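Local structure of carboxylic ester hydrolase (Aspergillus niger, 7K4O) at residues F150-S159 against E191-E202. The protein hydrolyses carboxylic esters as a serine esterase of the tannase family, probably cleaving the galloyl esters of tannins. Residues are numbered along the deposited sequence; the frame is centred on the assembly and turned at random.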
# COMPACT_ATOMS: atom_id res chain seq x y z
N PHE A 150 -4.47 -6.73 14.11
CA PHE A 150 -4.39 -5.89 12.90
C PHE A 150 -2.95 -5.49 12.63
O PHE A 150 -2.49 -5.53 11.47
CB PHE A 150 -5.28 -4.66 13.07
CG PHE A 150 -5.43 -3.76 11.87
CD1 PHE A 150 -5.86 -4.25 10.65
CD2 PHE A 150 -5.19 -2.41 11.98
CE1 PHE A 150 -6.04 -3.40 9.57
CE2 PHE A 150 -5.32 -1.56 10.88
CZ PHE A 150 -5.80 -2.05 9.70
N ALA A 151 -2.21 -5.08 13.67
CA ALA A 151 -0.84 -4.58 13.55
C ALA A 151 0.06 -5.63 12.89
O ALA A 151 0.77 -5.25 11.97
CB ALA A 151 -0.28 -4.16 14.88
N TYR A 152 0.10 -6.83 13.46
CA TYR A 152 1.06 -7.85 12.97
C TYR A 152 0.71 -9.27 13.40
O TYR A 152 1.27 -10.20 12.79
CB TYR A 152 2.49 -7.51 13.43
CG TYR A 152 2.76 -7.63 14.90
CD1 TYR A 152 3.10 -8.84 15.47
CD2 TYR A 152 2.68 -6.51 15.75
CE1 TYR A 152 3.37 -8.95 16.83
CE2 TYR A 152 2.97 -6.60 17.10
CZ TYR A 152 3.32 -7.82 17.64
OH TYR A 152 3.59 -7.93 18.99
N LYS A 153 -0.11 -9.49 14.39
CA LYS A 153 -0.19 -10.86 14.94
C LYS A 153 -1.00 -11.75 14.01
O LYS A 153 -0.70 -12.98 13.91
CB LYS A 153 -0.76 -10.84 16.37
CG LYS A 153 -0.69 -12.17 17.08
CD LYS A 153 -0.86 -12.03 18.63
CE LYS A 153 -2.25 -11.54 19.01
NZ LYS A 153 -2.46 -11.64 20.48
N ALA A 154 -2.07 -11.26 13.41
CA ALA A 154 -2.95 -12.09 12.55
C ALA A 154 -2.16 -12.64 11.35
O ALA A 154 -2.33 -13.84 10.98
CB ALA A 154 -4.14 -11.28 12.05
N HIS A 155 -1.30 -11.84 10.77
CA HIS A 155 -0.53 -12.32 9.59
C HIS A 155 0.54 -13.34 9.99
O HIS A 155 0.77 -14.32 9.25
CB HIS A 155 0.08 -11.16 8.83
CG HIS A 155 -0.83 -10.63 7.79
ND1 HIS A 155 -1.18 -11.40 6.66
CD2 HIS A 155 -1.53 -9.48 7.74
CE1 HIS A 155 -2.05 -10.70 5.96
NE2 HIS A 155 -2.26 -9.51 6.57
N ARG A 156 1.13 -13.18 11.15
CA ARG A 156 2.07 -14.19 11.69
C ARG A 156 1.36 -15.54 11.82
O ARG A 156 1.91 -16.59 11.39
CB ARG A 156 2.63 -13.68 13.01
CG ARG A 156 3.57 -14.63 13.70
CD ARG A 156 4.67 -15.05 12.81
NE ARG A 156 5.68 -15.74 13.63
CZ ARG A 156 6.74 -16.37 13.09
NH1 ARG A 156 6.97 -16.33 11.79
NH2 ARG A 156 7.60 -16.97 13.88
N GLU A 157 0.16 -15.54 12.44
CA GLU A 157 -0.62 -16.77 12.68
C GLU A 157 -1.03 -17.39 11.33
O GLU A 157 -0.95 -18.63 11.19
CB GLU A 157 -1.80 -16.44 13.57
CG GLU A 157 -1.40 -16.12 15.00
CD GLU A 157 -2.46 -15.47 15.89
OE1 GLU A 157 -3.62 -15.29 15.43
OE2 GLU A 157 -2.11 -15.18 17.07
N LEU A 158 -1.52 -16.57 10.41
CA LEU A 158 -1.93 -17.04 9.07
C LEU A 158 -0.75 -17.76 8.41
O LEU A 158 -0.95 -18.86 7.85
CB LEU A 158 -2.46 -15.89 8.22
CG LEU A 158 -2.65 -16.17 6.71
CD1 LEU A 158 -3.57 -17.34 6.44
CD2 LEU A 158 -3.07 -14.91 6.00
N SER A 159 0.42 -17.15 8.39
CA SER A 159 1.57 -17.81 7.73
C SER A 159 1.91 -19.10 8.44
O SER A 159 2.14 -20.15 7.75
CB SER A 159 2.74 -16.89 7.65
OG SER A 159 2.46 -15.82 6.78
N GLU A 191 0.88 -4.29 5.92
CA GLU A 191 0.82 -5.64 6.50
C GLU A 191 2.02 -6.47 6.04
O GLU A 191 2.59 -7.18 6.86
CB GLU A 191 -0.48 -6.32 6.18
CG GLU A 191 -1.69 -5.69 6.87
CD GLU A 191 -3.03 -5.99 6.25
OE1 GLU A 191 -3.15 -6.93 5.46
OE2 GLU A 191 -4.02 -5.27 6.60
N GLY A 192 2.43 -6.33 4.77
CA GLY A 192 3.66 -7.01 4.33
C GLY A 192 4.86 -6.56 5.16
O GLY A 192 5.60 -7.39 5.69
N TRP A 193 5.05 -5.26 5.32
CA TRP A 193 6.20 -4.74 6.11
C TRP A 193 6.09 -5.17 7.58
O TRP A 193 7.13 -5.37 8.21
CB TRP A 193 6.34 -3.22 5.99
CG TRP A 193 7.00 -2.79 4.73
CD1 TRP A 193 6.45 -2.02 3.75
CD2 TRP A 193 8.30 -3.17 4.25
NE1 TRP A 193 7.34 -1.82 2.75
CE2 TRP A 193 8.49 -2.52 3.02
CE3 TRP A 193 9.37 -3.92 4.78
CZ2 TRP A 193 9.67 -2.64 2.29
CZ3 TRP A 193 10.54 -4.03 4.05
CH2 TRP A 193 10.68 -3.41 2.81
N SER A 194 4.89 -5.34 8.12
CA SER A 194 4.70 -5.70 9.54
C SER A 194 5.40 -7.04 9.82
O SER A 194 5.90 -7.26 10.94
CB SER A 194 3.26 -5.74 9.95
OG SER A 194 2.56 -6.88 9.47
N GLN A 195 5.41 -7.94 8.85
CA GLN A 195 6.03 -9.27 9.02
C GLN A 195 7.53 -9.24 8.68
O GLN A 195 8.33 -9.78 9.44
CB GLN A 195 5.36 -10.33 8.14
CG GLN A 195 3.86 -10.42 8.35
CD GLN A 195 3.48 -10.73 9.79
OE1 GLN A 195 3.77 -11.79 10.30
NE2 GLN A 195 2.89 -9.74 10.46
N VAL A 196 7.91 -8.56 7.60
CA VAL A 196 9.33 -8.45 7.18
C VAL A 196 10.16 -7.80 8.30
O VAL A 196 11.27 -8.18 8.52
CB VAL A 196 9.43 -7.72 5.86
CG1 VAL A 196 10.87 -7.38 5.50
CG2 VAL A 196 8.76 -8.50 4.70
N GLN A 197 9.56 -6.86 9.03
CA GLN A 197 10.24 -6.15 10.14
C GLN A 197 10.44 -6.99 11.40
O GLN A 197 11.23 -6.57 12.22
CB GLN A 197 9.46 -4.86 10.44
CG GLN A 197 9.67 -3.82 9.38
CD GLN A 197 8.78 -2.61 9.48
OE1 GLN A 197 8.10 -2.37 10.49
NE2 GLN A 197 8.69 -1.86 8.39
N ARG A 198 9.73 -8.11 11.57
CA ARG A 198 9.73 -8.90 12.80
C ARG A 198 10.17 -10.35 12.61
O ARG A 198 10.74 -10.88 13.57
CB ARG A 198 8.31 -8.90 13.38
CG ARG A 198 7.88 -7.53 13.92
CD ARG A 198 6.47 -7.52 14.45
NE ARG A 198 6.06 -6.25 15.02
CZ ARG A 198 5.58 -5.21 14.34
NH1 ARG A 198 5.49 -5.23 13.03
NH2 ARG A 198 5.21 -4.11 14.99
N PHE A 199 9.88 -10.97 11.48
CA PHE A 199 9.95 -12.45 11.34
C PHE A 199 10.76 -12.78 10.09
O PHE A 199 10.21 -12.74 8.95
CB PHE A 199 8.57 -13.07 11.32
CG PHE A 199 7.66 -12.64 12.44
CD1 PHE A 199 7.97 -12.97 13.75
CD2 PHE A 199 6.54 -11.87 12.19
CE1 PHE A 199 7.17 -12.52 14.79
CE2 PHE A 199 5.73 -11.44 13.21
CZ PHE A 199 6.06 -11.75 14.52
N GLY A 200 12.02 -13.06 10.29
CA GLY A 200 12.98 -13.13 9.18
C GLY A 200 12.71 -14.25 8.20
O GLY A 200 12.99 -14.06 6.99
N ASP A 201 12.17 -15.37 8.65
CA ASP A 201 11.97 -16.49 7.70
C ASP A 201 10.49 -16.82 7.48
O ASP A 201 10.23 -17.89 6.91
CB ASP A 201 12.73 -17.72 8.16
CG ASP A 201 12.47 -18.05 9.60
OD1 ASP A 201 11.29 -17.98 10.02
OD2 ASP A 201 13.47 -18.26 10.33
N GLU A 202 9.56 -15.92 7.75
CA GLU A 202 8.15 -16.17 7.44
C GLU A 202 7.97 -16.27 5.92
O GLU A 202 7.26 -17.18 5.45
CB GLU A 202 7.32 -15.04 8.05
CG GLU A 202 5.85 -15.12 7.74
CD GLU A 202 4.99 -14.11 8.50
OE1 GLU A 202 5.44 -13.71 9.56
OE2 GLU A 202 3.89 -13.84 8.07
O HOH W 1 -0.31 -6.85 9.72
O HOH W 2 3.60 -3.31 12.17
O HOH W 3 8.77 -18.29 10.53
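Arg156 and Phe199 lie flat on one another, with guanidinium and ring planes only 2° apart. Arg156 CD stands over the middle of the ring, 3.6 Å from its centroid, in a CH-pi contact. Arg156 CZ is off-centre, 4.2 Å from the same centroid, and adds a cation-pi contact. A bend at chi2 turns the arginine chain over the ring. Arg198 CB covers the opposite face of Phe199, so the ring is sandwiched between two arginines. Arg198 then runs extended to Tyr152 and stacks its guanidinium on that ring, the planes 12° apart. Its NE sits 3.5 Å from Tyr152 CD2, toward the rim of the ring. Arg198 NH1 also donates to Ser194 O (2.9 Å), in the carbonyl plane and on a lone pair, which helps fix the guanidinium's rotation.

Polar bonds hold the buried residues. His155 NE2 donates to Glu191 OE1 at 2.9 Å, reaching it from above the carboxylate plane. Gly95 N donates to the same oxygen, so two donors grip it. Ser159 OG donates to Glu202 OE2 at 2.8 Å, on the anti side but tilted out of the carboxylate plane. With CG anti to the backbone N and an extended chain, Glu202 spans from the turn to this serine. Its OE1 forms a long salt bridge with Arg156 NH1. Water links Phe150 O to Ser194 OG. At the more exposed end, another water links Arg156 NH1 to Asp201 OD1.

The segments 150-159 and 191-196 cross at -76°, their axes 8.7 Å apart at closest approach; they belong to helices 144-169 and 187-196. Helix 187-196 follows the probable nucleophile elbow of this alpha/beta-hydrolase fold. Leu158 and Ser159 rest on Trp90 of strand 89-93, while Trp193 and Val196 pack against strand 205-209, so both helices lie against the central mixed sheet.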